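Local atomic coordinates of LPP20 lipofamily protein (Helicobacter pylori R046Wa, PDB entry 4KZS), a protein that is secreted by this human pathogen and is of unknown function, though its C-terminal family is related to the N-terminal domain of TolB, hinting at a Tol-Pal-like role. Residues S45-S50 with K155-P160; R111-A116 with M148-I153; V132-S137 with R202-S207; D142-A147 with G162-Y167. All coordinates share one frame; numbering follows the deposited sequence.

Contact 1: residues S45-S50 with K155-P160; sequences SVVVNS and KAYSVP
Tyr157 carries this contact, its phenol reaching across to Val47 and Val48 on helix 29-53; the two segments bury only 109 Å² between them. Along 155-160, Lys155 comes first and turns its amine back to Glu151 of its own helix in a long, weak ion pair. The methyl of Ala156 points at helix 29-53 and packs on Ile52, while its carbonyl oxygen accepts a hydrogen bond from Gln51 NE2. In Tyr157 the CG stands beside the backbone N and anti to the carbonyl carbon (chi1 -81°), which sends the ring out toward the helix at about a right angle to both valine side chains. Tyr157 OH arrives 3.5 Å from Val47 CG1. It lies just as far from the backbone oxygen of Val47, and no hydrogen bond joins the two segments. Val48 CG2 lies 4.2 Å from Tyr157 CE1, placed obliquely to the plane of the ring. Ser158 then leaves the helix with positive phi (76°) and closes a Schellman motif, Ser158 N bonding to Lys155 O at 3.0 Å. This turn leads the chain away to Val159 and Pro160, which lie against Arg111. Helix 103-121 fills in beside the contact, Leu107 touching Tyr157 and Gln103 touching Val47. Ile153, one turn earlier in helix 135-157, backs Val48, and Leu73, from a loop, also lies against Val48. The end of helix 135-157 thus meets both helix 103-121 and the long helix 29-53 of the N-terminal LPP20 region.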
loop_
_atom_site.group_PDB
_atom_site.type_symbol
_atom_site.label_atom_id
_atom_site.label_comp_id
_atom_site.label_asym_id
_atom_site.label_seq_id
_atom_site.Cartn_x
_atom_site.Cartn_y
_atom_site.Cartn_z
ATOM N N SER A 45 -0.671 20.075 -8.046
ATOM C CA SER A 45 -0.833 18.925 -8.949
ATOM C C SER A 45 -0.708 19.420 -10.394
ATOM O O SER A 45 0.201 18.986 -11.120
ATOM C CB SER A 45 -2.152 18.223 -8.739
ATOM O OG SER A 45 -2.200 17.539 -7.502
ATOM N N VAL A 46 -1.571 20.377 -10.777
ATOM C CA VAL A 46 -1.532 21.046 -12.107
ATOM C C VAL A 46 -0.140 21.430 -12.594
ATOM O O VAL A 46 0.341 20.871 -13.566
ATOM C CB VAL A 46 -2.449 22.303 -12.154
ATOM C CG1 VAL A 46 -2.138 23.186 -13.361
ATOM C CG2 VAL A 46 -3.922 21.914 -12.100
ATOM N N VAL A 47 0.506 22.377 -11.926
ATOM C CA VAL A 47 1.891 22.755 -12.278
ATOM C C VAL A 47 2.798 21.537 -12.458
ATOM O O VAL A 47 3.696 21.541 -13.278
ATOM C CB VAL A 47 2.500 23.744 -11.216
ATOM C CG1 VAL A 47 3.999 23.588 -11.035
ATOM C CG2 VAL A 47 2.206 25.181 -11.582
ATOM N N VAL A 48 2.564 20.500 -11.675
ATOM C CA VAL A 48 3.424 19.332 -11.703
ATOM C C VAL A 48 3.084 18.440 -12.896
ATOM O O VAL A 48 3.974 18.086 -13.683
ATOM C CB VAL A 48 3.328 18.578 -10.368
ATOM C CG1 VAL A 48 3.880 17.196 -10.468
ATOM C CG2 VAL A 48 4.105 19.327 -9.327
ATOM N N ASN A 49 1.801 18.098 -13.042
ATOM C CA ASN A 49 1.364 17.235 -14.140
ATOM C C ASN A 49 1.766 17.796 -15.492
ATOM O O ASN A 49 2.201 17.061 -16.373
ATOM C CB ASN A 49 -0.130 16.995 -14.084
ATOM C CG ASN A 49 -0.561 16.110 -12.888
ATOM O OD1 ASN A 49 -0.309 14.889 -12.849
ATOM N ND2 ASN A 49 -1.239 16.726 -11.919
ATOM N N SER A 50 1.683 19.109 -15.645
ATOM C CA SER A 50 2.043 19.739 -16.915
ATOM C C SER A 50 3.545 19.987 -17.036
ATOM O O SER A 50 3.995 20.683 -17.943
ATOM C CB SER A 50 1.267 21.050 -17.106
ATOM O OG SER A 50 1.929 22.135 -16.479
ATOM N N LYS A 155 12.065 13.100 -11.087
ATOM C CA LYS A 155 12.862 13.016 -12.320
ATOM C C LYS A 155 12.458 14.090 -13.279
ATOM O O LYS A 155 13.314 14.686 -13.925
ATOM C CB LYS A 155 12.801 11.635 -13.000
ATOM C CG LYS A 155 13.558 10.564 -12.218
ATOM C CD LYS A 155 14.211 9.483 -13.063
ATOM C CE LYS A 155 13.200 8.440 -13.517
ATOM N NZ LYS A 155 13.870 7.122 -13.746
ATOM N N ALA A 156 11.163 14.380 -13.345
ATOM C CA ALA A 156 10.688 15.485 -14.185
ATOM C C ALA A 156 11.197 16.845 -13.766
ATOM O O ALA A 156 11.028 17.801 -14.510
ATOM C CB ALA A 156 9.176 15.516 -14.258
ATOM N N TYR A 157 11.800 16.953 -12.582
ATOM C CA TYR A 157 12.374 18.237 -12.128
ATOM C C TYR A 157 13.882 18.161 -12.022
ATOM O O TYR A 157 14.510 19.141 -11.689
ATOM C CB TYR A 157 11.742 18.731 -10.807
ATOM C CG TYR A 157 10.409 19.434 -10.986
ATOM C CD1 TYR A 157 9.208 18.741 -10.885
ATOM C CD2 TYR A 157 10.350 20.806 -11.289
ATOM C CE1 TYR A 157 7.982 19.399 -11.044
ATOM C CE2 TYR A 157 9.150 21.468 -11.452
ATOM C CZ TYR A 157 7.962 20.776 -11.340
ATOM O OH TYR A 157 6.746 21.456 -11.552
ATOM N N SER A 158 14.456 16.992 -12.321
ATOM C CA SER A 158 15.915 16.796 -12.342
ATOM C C SER A 158 16.521 16.701 -10.960
ATOM O O SER A 158 17.619 17.201 -10.731
ATOM C CB SER A 158 16.633 17.913 -13.113
ATOM O OG SER A 158 16.259 17.914 -14.471
ATOM N N VAL A 159 15.807 16.070 -10.036
ATOM C CA VAL A 159 16.364 15.741 -8.742
ATOM C C VAL A 159 16.834 14.304 -8.916
ATOM O O VAL A 159 16.323 13.598 -9.786
ATOM C CB VAL A 159 15.287 15.851 -7.668
ATOM C CG1 VAL A 159 15.902 15.742 -6.289
ATOM C CG2 VAL A 159 14.551 17.173 -7.801
ATOM N N PRO A 160 17.832 13.873 -8.135
ATOM C CA PRO A 160 18.431 12.551 -8.372
ATOM C C PRO A 160 17.638 11.266 -7.959
ATOM O O PRO A 160 16.523 11.036 -8.434
ATOM C CB PRO A 160 19.781 12.667 -7.642
ATOM C CG PRO A 160 20.080 14.134 -7.628
ATOM C CD PRO A 160 18.735 14.731 -7.349
#

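Contact 2: residues R111-A116 with M148-I153; sequences RDKYNA and MPIERI
Tyr114 and Glu151 make the polar link between helices 103-121 and 135-157. The phenol donates its proton to Glu151 OE1, with Tyr114 OH and Glu151 OE1 3.1 Å apart, and it meets the acceptor head-on, almost down the CD-OE1 bond. Ring and carboxylate planes are turned 36° from each other. These two segments run roughly antiparallel, their axes at 140° and 9.7 Å apart at closest approach, consistent with neighbours in a three-helix bundle, here in the middle part of the protein. Apolar packing accompanies the hydrogen bond. With CG anti to the backbone N (chi1 -177°), Tyr114 swings its ring across toward helix 135-157 at a slant, where Glu151 CB is 3.5 Å from Tyr114 CE2. Ile150 uses both branches: its CG2 sits at the edge of the Tyr114 ring, near its plane and 3.8 Å from Tyr114 CB. Its CD1 goes to the aliphatic part of Lys113 instead, crossing it at about a right angle with 4.0 Å between Ile150 CD1 and Lys113 CD. Beyond that point the lysine bends away, and its NZ makes a weak hydrogen bond to Leu78 O.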
loop_
_atom_site.group_PDB
_atom_site.type_symbol
_atom_site.label_atom_id
_atom_site.label_comp_id
_atom_site.label_asym_id
_atom_site.label_seq_id
_atom_site.Cartn_x
_atom_site.Cartn_y
_atom_site.Cartn_z
ATOM N N ARG A 111 11.497 14.625 -2.166
ATOM C CA ARG A 111 12.744 13.900 -2.079
ATOM C C ARG A 111 12.752 13.193 -0.736
ATOM O O ARG A 111 13.192 12.044 -0.607
ATOM C CB ARG A 111 13.901 14.891 -2.215
ATOM C CG ARG A 111 15.249 14.457 -1.685
ATOM C CD ARG A 111 16.105 15.688 -1.373
ATOM N NE ARG A 111 16.727 16.228 -2.581
ATOM C CZ ARG A 111 17.845 15.736 -3.093
ATOM N NH1 ARG A 111 18.432 14.713 -2.479
ATOM N NH2 ARG A 111 18.374 16.254 -4.200
ATOM N N ASP A 112 12.195 13.850 0.270
ATOM C CA ASP A 112 12.254 13.286 1.599
ATOM C C ASP A 112 11.295 12.134 1.825
ATOM O O ASP A 112 11.676 11.141 2.434
ATOM C CB ASP A 112 12.079 14.369 2.663
ATOM C CG ASP A 112 13.193 15.429 2.628
ATOM O OD1 ASP A 112 14.245 15.239 1.958
ATOM O OD2 ASP A 112 13.020 16.475 3.279
ATOM N N LYS A 113 10.050 12.285 1.373
ATOM C CA LYS A 113 9.025 11.256 1.527
ATOM C C LYS A 113 9.474 10.061 0.655
ATOM O O LYS A 113 9.280 8.910 1.016
ATOM C CB LYS A 113 7.655 11.802 1.097
ATOM C CG LYS A 113 6.439 10.923 1.401
ATOM C CD LYS A 113 5.126 11.620 0.996
ATOM C CE LYS A 113 3.872 10.761 1.212
ATOM N NZ LYS A 113 3.630 10.445 2.647
ATOM N N TYR A 114 10.128 10.333 -0.460
ATOM C CA TYR A 114 10.697 9.264 -1.254
ATOM C C TYR A 114 11.781 8.507 -0.490
ATOM O O TYR A 114 11.597 7.317 -0.257
ATOM C CB TYR A 114 11.278 9.817 -2.534
ATOM C CG TYR A 114 11.822 8.774 -3.427
ATOM C CD1 TYR A 114 13.077 8.286 -3.216
ATOM C CD2 TYR A 114 11.093 8.287 -4.501
ATOM C CE1 TYR A 114 13.621 7.326 -4.041
ATOM C CE2 TYR A 114 11.617 7.315 -5.342
ATOM C CZ TYR A 114 12.900 6.832 -5.104
ATOM O OH TYR A 114 13.503 5.863 -5.898
ATOM N N ASN A 115 12.881 9.189 -0.089
ATOM C CA ASN A 115 13.938 8.583 0.721
ATOM C C ASN A 115 13.373 7.771 1.891
ATOM O O ASN A 115 13.880 6.706 2.202
ATOM C CB ASN A 115 14.901 9.606 1.226
ATOM C CG ASN A 115 15.551 10.389 0.096
ATOM O OD1 ASN A 115 15.562 9.939 -1.052
ATOM N ND2 ASN A 115 16.061 11.593 0.398
ATOM N N ALA A 116 12.273 8.219 2.473
ATOM C CA ALA A 116 11.685 7.540 3.606
ATOM C C ALA A 116 11.017 6.285 3.117
ATOM O O ALA A 116 11.060 5.264 3.791
ATOM C CB ALA A 116 10.678 8.436 4.318
ATOM N N MET A 148 6.628 5.321 -6.965
ATOM C CA MET A 148 6.813 5.548 -8.380
ATOM C C MET A 148 6.271 6.898 -8.855
ATOM O O MET A 148 6.943 7.645 -9.585
ATOM C CB MET A 148 6.177 4.424 -9.150
ATOM C CG MET A 148 7.031 3.200 -9.138
ATOM S SD MET A 148 6.165 1.870 -9.954
ATOM C CE MET A 148 6.068 2.571 -11.624
ATOM N N PRO A 149 5.038 7.231 -8.462
ATOM C CA PRO A 149 4.619 8.586 -8.837
ATOM C C PRO A 149 5.560 9.691 -8.283
ATOM O O PRO A 149 5.959 10.617 -9.056
ATOM C CB PRO A 149 3.196 8.689 -8.260
ATOM C CG PRO A 149 2.741 7.265 -8.082
ATOM C CD PRO A 149 3.989 6.498 -7.722
ATOM N N ILE A 150 5.922 9.601 -6.985
ATOM C CA ILE A 150 6.786 10.635 -6.386
ATOM C C ILE A 150 7.991 10.703 -7.245
ATOM O O ILE A 150 8.456 11.781 -7.588
ATOM C CB ILE A 150 7.147 10.353 -4.899
ATOM C CG1 ILE A 150 5.869 10.507 -4.061
ATOM C CG2 ILE A 150 8.268 11.288 -4.415
ATOM C CD1 ILE A 150 5.947 10.055 -2.632
ATOM N N GLU A 151 8.482 9.546 -7.654
ATOM C CA GLU A 151 9.743 9.556 -8.413
ATOM C C GLU A 151 9.594 10.130 -9.796
ATOM O O GLU A 151 10.523 10.765 -10.312
ATOM C CB GLU A 151 10.315 8.176 -8.517
ATOM C CG GLU A 151 11.358 8.055 -9.582
ATOM C CD GLU A 151 11.815 6.636 -9.719
ATOM O OE1 GLU A 151 12.501 6.156 -8.783
ATOM O OE2 GLU A 151 11.493 6.020 -10.761
ATOM N N ARG A 152 8.429 9.902 -10.400
ATOM C CA ARG A 152 8.169 10.457 -11.717
ATOM C C ARG A 152 8.292 11.976 -11.623
ATOM O O ARG A 152 9.027 12.592 -12.403
ATOM C CB ARG A 152 6.800 10.042 -12.252
ATOM C CG ARG A 152 6.852 9.689 -13.732
ATOM C CD ARG A 152 5.506 9.292 -14.325
ATOM N NE ARG A 152 4.594 8.657 -13.370
ATOM C CZ ARG A 152 3.267 8.829 -13.373
ATOM N NH1 ARG A 152 2.659 9.622 -14.273
ATOM N NH2 ARG A 152 2.531 8.209 -12.458
ATOM N N ILE A 153 7.615 12.560 -10.632
ATOM C CA ILE A 153 7.741 13.982 -10.384
ATOM C C ILE A 153 9.193 14.413 -10.241
ATOM O O ILE A 153 9.648 15.330 -10.951
ATOM C CB ILE A 153 6.998 14.387 -9.125
ATOM C CG1 ILE A 153 5.559 13.910 -9.254
ATOM C CG2 ILE A 153 7.108 15.892 -8.944
ATOM C CD1 ILE A 153 4.678 14.284 -8.100
#

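Contact 3: residues V132-S137 with R202-S207; sequences VFLQQS and RVLTPS
Leu134 brings both of its methyl groups to the 202-207 segment, and the pairing is purely apolar. Leu134 CD1 meets Val203 CG1, while Leu134 CD2 packs 4.0 Å from Leu204 CD2. One forked side chain therefore touches two consecutive residues of the other segment. Each of these partners crosses the leucine at about a right angle. A chi1 of -69° swings the fork toward Val203 and Leu204 although CB itself does not point that way. Within its own segment, Leu134 CD2 also rests on one face of the Phe133 ring, 3.4 Å above the plane and offset toward the rim. That ring in turn meets the ring of Tyr213, their planes about 20° apart, and touches Val180 and Ile215. Leu204 touches these last two residues as well. Helix 252-262 also contributes, with Thr261 against Leu134 and Phe258 against Val203, and the guanidinium of Arg202 makes a cation-pi contact with Phe258. In backbone terms, Leu134 occupies the N-cap position of helix 135-157, so the start of the helix packs against the C-terminal part. Residues 202-204 are the loop leading from helix 190-200 into the second strand of a beta-alpha-beta crossover, in which strand 179-182, helix 190-200 and the weakly bonded edge strand 205-207 follow in turn, the two strands adjacent and parallel in a small sheet.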
loop_
_atom_site.group_PDB
_atom_site.type_symbol
_atom_site.label_atom_id
_atom_site.label_comp_id
_atom_site.label_asym_id
_atom_site.label_seq_id
_atom_site.Cartn_x
_atom_site.Cartn_y
_atom_site.Cartn_z
ATOM N N VAL A 132 8.080 -14.602 2.092
ATOM C CA VAL A 132 7.480 -13.388 2.645
ATOM C C VAL A 132 6.053 -13.789 2.973
ATOM O O VAL A 132 5.702 -14.926 2.684
ATOM C CB VAL A 132 7.386 -12.295 1.563
ATOM C CG1 VAL A 132 6.645 -11.050 2.073
ATOM C CG2 VAL A 132 8.768 -11.936 1.031
ATOM N N PHE A 133 5.226 -12.904 3.553
ATOM C CA PHE A 133 3.864 -13.304 3.794
ATOM C C PHE A 133 2.791 -12.289 4.015
ATOM O O PHE A 133 2.718 -11.676 5.069
ATOM C CB PHE A 133 3.924 -14.160 5.044
ATOM C CG PHE A 133 2.679 -14.943 5.242
ATOM C CD1 PHE A 133 2.637 -16.267 4.860
ATOM C CD2 PHE A 133 1.520 -14.344 5.723
ATOM C CE1 PHE A 133 1.462 -17.004 4.978
ATOM C CE2 PHE A 133 0.342 -15.072 5.851
ATOM C CZ PHE A 133 0.304 -16.402 5.464
ATOM N N LEU A 134 1.896 -12.228 3.059
ATOM C CA LEU A 134 0.717 -11.377 3.068
ATOM C C LEU A 134 1.122 -9.969 3.447
ATOM O O LEU A 134 1.881 -9.364 2.720
ATOM C CB LEU A 134 -0.411 -11.938 3.928
ATOM C CG LEU A 134 -1.100 -13.213 3.427
ATOM C CD1 LEU A 134 -2.368 -12.870 2.653
ATOM C CD2 LEU A 134 -0.133 -14.094 2.636
ATOM N N GLN A 135 0.619 -9.453 4.567
ATOM C CA GLN A 135 0.875 -8.069 4.983
ATOM C C GLN A 135 2.285 -7.546 4.635
ATOM O O GLN A 135 2.428 -6.486 4.023
ATOM C CB GLN A 135 0.576 -7.889 6.467
ATOM C CG GLN A 135 -0.747 -8.486 6.971
ATOM C CD GLN A 135 -0.923 -8.226 8.464
ATOM O OE1 GLN A 135 0.026 -8.387 9.240
ATOM N NE2 GLN A 135 -2.115 -7.778 8.873
ATOM N N GLN A 136 3.322 -8.286 4.975
ATOM C CA GLN A 136 4.663 -7.861 4.585
ATOM C C GLN A 136 4.840 -7.640 3.061
ATOM O O GLN A 136 5.719 -6.915 2.597
ATOM C CB GLN A 136 5.636 -8.897 5.081
ATOM C CG GLN A 136 7.045 -8.695 4.612
ATOM C CD GLN A 136 7.880 -9.921 4.881
ATOM O OE1 GLN A 136 9.026 -10.025 4.410
ATOM N NE2 GLN A 136 7.298 -10.889 5.617
ATOM N N SER A 137 3.981 -8.277 2.285
ATOM C CA SER A 137 3.975 -8.171 0.838
ATOM C C SER A 137 3.103 -6.973 0.401
ATOM O O SER A 137 3.547 -6.106 -0.344
ATOM C CB SER A 137 3.439 -9.490 0.295
ATOM O OG SER A 137 3.218 -9.457 -1.090
ATOM N N ARG A 202 -5.557 -16.801 -5.003
ATOM C CA ARG A 202 -5.814 -15.433 -5.478
ATOM C C ARG A 202 -5.043 -14.395 -4.631
ATOM O O ARG A 202 -5.168 -13.179 -4.818
ATOM C CB ARG A 202 -7.319 -15.133 -5.660
ATOM C CG ARG A 202 -8.165 -15.315 -4.431
ATOM C CD ARG A 202 -9.649 -15.044 -4.701
ATOM N NE ARG A 202 -9.923 -13.765 -5.381
ATOM C CZ ARG A 202 -11.138 -13.312 -5.724
ATOM N NH1 ARG A 202 -12.241 -14.006 -5.453
ATOM N NH2 ARG A 202 -11.259 -12.142 -6.339
ATOM N N VAL A 203 -4.192 -14.919 -3.753
ATOM C CA VAL A 203 -3.452 -14.143 -2.798
ATOM C C VAL A 203 -2.094 -14.798 -2.595
ATOM O O VAL A 203 -1.162 -14.158 -2.168
ATOM C CB VAL A 203 -4.230 -14.132 -1.463
ATOM C CG1 VAL A 203 -3.313 -14.167 -0.232
ATOM C CG2 VAL A 203 -5.234 -12.986 -1.435
ATOM N N LEU A 204 -1.979 -16.079 -2.916
ATOM C CA LEU A 204 -0.746 -16.838 -2.620
ATOM C C LEU A 204 -0.280 -17.692 -3.816
ATOM O O LEU A 204 -1.054 -17.932 -4.721
ATOM C CB LEU A 204 -1.044 -17.782 -1.451
ATOM C CG LEU A 204 -0.046 -17.705 -0.336
ATOM C CD1 LEU A 204 0.747 -16.425 -0.597
ATOM C CD2 LEU A 204 -0.845 -17.692 0.973
ATOM N N THR A 205 0.942 -18.190 -3.778
ATOM C CA THR A 205 1.433 -19.091 -4.789
ATOM C C THR A 205 1.907 -20.386 -4.137
ATOM O O THR A 205 3.102 -20.503 -3.740
ATOM C CB THR A 205 2.599 -18.457 -5.562
ATOM O OG1 THR A 205 2.087 -17.415 -6.396
ATOM C CG2 THR A 205 3.242 -19.453 -6.443
ATOM N N PRO A 206 1.010 -21.395 -4.082
ATOM C CA PRO A 206 1.370 -22.627 -3.343
ATOM C C PRO A 206 2.720 -23.127 -3.764
ATOM O O PRO A 206 2.975 -23.305 -4.946
ATOM C CB PRO A 206 0.265 -23.587 -3.716
ATOM C CG PRO A 206 -0.908 -22.680 -3.979
ATOM C CD PRO A 206 -0.306 -21.524 -4.740
ATOM N N SER A 207 3.635 -23.273 -2.822
ATOM C CA SER A 207 4.966 -23.726 -3.224
ATOM C C SER A 207 5.403 -24.892 -2.397
ATOM O O SER A 207 4.708 -25.264 -1.450
ATOM C CB SER A 207 5.999 -22.623 -3.181
ATOM O OG SER A 207 7.181 -23.075 -3.809
#

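Contact 4: residues D142-A147 with G162-Y167; sequences DLLAKA and GSLENY
Leu164 inserts its forked end against helix 135-157, overlapping Ala147 with one branch and Leu144 with the other. The closer meeting is Leu164 CD1 with Ala147 CB, at 3.9 Å. The second is looser, Leu164 CD2 standing 4.4 Å from Leu144 CD1. A chi1 of -72° directs CG toward the helix, and chi2 (160°) then sets the two methyls. Leu144 and Ala147 are three residues apart and so line the same side of their helix, leaving the leucine to lie against the pair. One turn further along, Tyr167 joins with its CB alone, 4.3 Å from Leu144 CD1. Its CB points at helix 135-157, but the ring swings off to one side and makes T-shaped (edge-to-face) contacts with Tyr118 and Phe121. No hydrogen bond spans the two segments, which bury 164 Å² as plain hydrophobic packing. Within 162-167 the backbone is already winding into helix 165-172, a weak bond running from Tyr167 N to Leu164 O. Ser163 O takes a further weak hydrogen bond from Tyr118 OH, tying the approach to helix 103-121. Three helices therefore converge here. Leu144 extends the packing to Glu168 and Tyr171 on helix 165-172 and to Phe121 on helix 103-121, whereas Leu164 is flanked by Met148 and Glu151 on helix 135-157 and by Tyr114 on helix 103-121.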
loop_
_atom_site.group_PDB
_atom_site.type_symbol
_atom_site.label_atom_id
_atom_site.label_comp_id
_atom_site.label_asym_id
_atom_site.label_seq_id
_atom_site.Cartn_x
_atom_site.Cartn_y
_atom_site.Cartn_z
ATOM N N ASP A 142 2.456 -1.449 -1.598
ATOM C CA ASP A 142 2.127 -0.046 -1.317
ATOM C C ASP A 142 3.286 0.966 -1.467
ATOM O O ASP A 142 3.095 2.022 -2.113
ATOM C CB ASP A 142 1.459 0.074 0.042
ATOM C CG ASP A 142 0.178 -0.749 0.130
ATOM O OD1 ASP A 142 -0.575 -0.747 -0.869
ATOM O OD2 ASP A 142 -0.070 -1.387 1.193
ATOM N N LEU A 143 4.451 0.646 -0.884
ATOM C CA LEU A 143 5.584 1.543 -0.938
ATOM C C LEU A 143 5.914 1.850 -2.401
ATOM O O LEU A 143 6.012 3.030 -2.826
ATOM C CB LEU A 143 6.797 0.950 -0.201
ATOM C CG LEU A 143 6.645 0.492 1.266
ATOM C CD1 LEU A 143 8.014 0.194 1.836
ATOM C CD2 LEU A 143 5.953 1.493 2.185
ATOM N N LEU A 144 6.027 0.774 -3.170
ATOM C CA LEU A 144 6.399 0.855 -4.553
ATOM C C LEU A 144 5.341 1.648 -5.314
ATOM O O LEU A 144 5.640 2.476 -6.192
ATOM C CB LEU A 144 6.571 -0.550 -5.082
ATOM C CG LEU A 144 8.012 -1.042 -5.231
ATOM C CD1 LEU A 144 8.926 -0.526 -4.152
ATOM C CD2 LEU A 144 8.089 -2.547 -5.258
ATOM N N ALA A 145 4.095 1.478 -4.918
ATOM C CA ALA A 145 3.043 2.278 -5.515
ATOM C C ALA A 145 3.064 3.783 -5.118
ATOM O O ALA A 145 2.709 4.620 -5.943
ATOM C CB ALA A 145 1.736 1.657 -5.156
ATOM N N LYS A 146 3.428 4.137 -3.876
ATOM C CA LYS A 146 3.590 5.567 -3.497
ATOM C C LYS A 146 4.823 6.142 -4.179
ATOM O O LYS A 146 4.758 7.215 -4.780
ATOM C CB LYS A 146 3.773 5.750 -2.008
ATOM C CG LYS A 146 2.709 5.173 -1.087
ATOM C CD LYS A 146 1.741 6.261 -0.657
ATOM C CE LYS A 146 0.838 5.833 0.496
ATOM N NZ LYS A 146 -0.051 6.964 0.920
ATOM N N ALA A 147 5.934 5.411 -4.112
ATOM C CA ALA A 147 7.230 5.845 -4.658
ATOM C C ALA A 147 7.238 6.159 -6.149
ATOM O O ALA A 147 7.848 7.148 -6.588
ATOM C CB ALA A 147 8.329 4.809 -4.349
ATOM N N GLY A 162 17.643 8.199 -8.766
ATOM C CA GLY A 162 17.903 7.120 -9.723
ATOM C C GLY A 162 16.966 5.915 -9.845
ATOM O O GLY A 162 16.249 5.804 -10.854
ATOM N N SER A 163 16.962 4.993 -8.867
ATOM C CA SER A 163 16.299 3.696 -9.143
ATOM C C SER A 163 15.473 2.858 -8.145
ATOM O O SER A 163 15.860 2.605 -6.989
ATOM C CB SER A 163 17.243 2.747 -9.852
ATOM O OG SER A 163 16.476 1.656 -10.315
ATOM N N LEU A 164 14.347 2.372 -8.673
ATOM C CA LEU A 164 13.495 1.408 -7.983
ATOM C C LEU A 164 13.577 0.038 -8.624
ATOM O O LEU A 164 13.279 -0.955 -7.973
ATOM C CB LEU A 164 12.043 1.869 -7.962
ATOM C CG LEU A 164 11.801 3.037 -7.012
ATOM C CD1 LEU A 164 10.510 3.771 -7.356
ATOM C CD2 LEU A 164 11.796 2.557 -5.578
ATOM N N GLU A 165 13.991 -0.005 -9.888
ATOM C CA GLU A 165 14.129 -1.247 -10.657
ATOM C C GLU A 165 14.598 -2.431 -9.822
ATOM O O GLU A 165 14.116 -3.553 -9.982
ATOM C CB GLU A 165 15.086 -1.059 -11.831
ATOM C CG GLU A 165 15.664 -2.362 -12.378
ATOM C CD GLU A 165 16.101 -2.273 -13.822
ATOM O OE1 GLU A 165 16.780 -3.226 -14.283
ATOM O OE2 GLU A 165 15.764 -1.260 -14.487
ATOM N N ASN A 166 15.531 -2.173 -8.924
ATOM C CA ASN A 166 16.092 -3.230 -8.136
ATOM C C ASN A 166 15.122 -3.746 -7.137
ATOM O O ASN A 166 15.075 -4.939 -6.867
ATOM C CB ASN A 166 17.311 -2.726 -7.398
ATOM C CG ASN A 166 18.438 -3.706 -7.463
ATOM O OD1 ASN A 166 18.469 -4.671 -6.693
ATOM N ND2 ASN A 166 19.366 -3.494 -8.420
ATOM N N TYR A 167 14.376 -2.826 -6.555
ATOM C CA TYR A 167 13.437 -3.180 -5.539
ATOM C C TYR A 167 12.298 -3.911 -6.174
ATOM O O TYR A 167 11.790 -4.876 -5.628
ATOM C CB TYR A 167 12.910 -1.938 -4.892
ATOM C CG TYR A 167 13.717 -1.472 -3.727
ATOM C CD1 TYR A 167 14.236 -2.374 -2.808
ATOM C CD2 TYR A 167 13.914 -0.120 -3.508
ATOM C CE1 TYR A 167 14.956 -1.939 -1.714
ATOM C CE2 TYR A 167 14.624 0.324 -2.412
ATOM C CZ TYR A 167 15.149 -0.588 -1.519
ATOM O OH TYR A 167 15.858 -0.162 -0.418
#

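How the contacts relate
Helix 135-157 supplies one segment to every contact. From the N terminus, helix 29-53 meets residues 155-160, closing contact 1, and contact 2 falls wholly within that long loop, joining helices 103-121 and 135-157 about 11 Å away, centre to centre. The helix starts in contact 3, whose loop runs on to 202-207 and so crosses those of contacts 1 and 2; contact 4 lies within it, yet also crosses contacts 1 and 2. Contacts 2 and 4 adjoin, their centres about 9 Å apart. Together, contacts 2 and 4 knit the middle bundle, while contacts 1 and 3, about 35 Å apart between centres, fasten its ends to the N- and C-terminal parts.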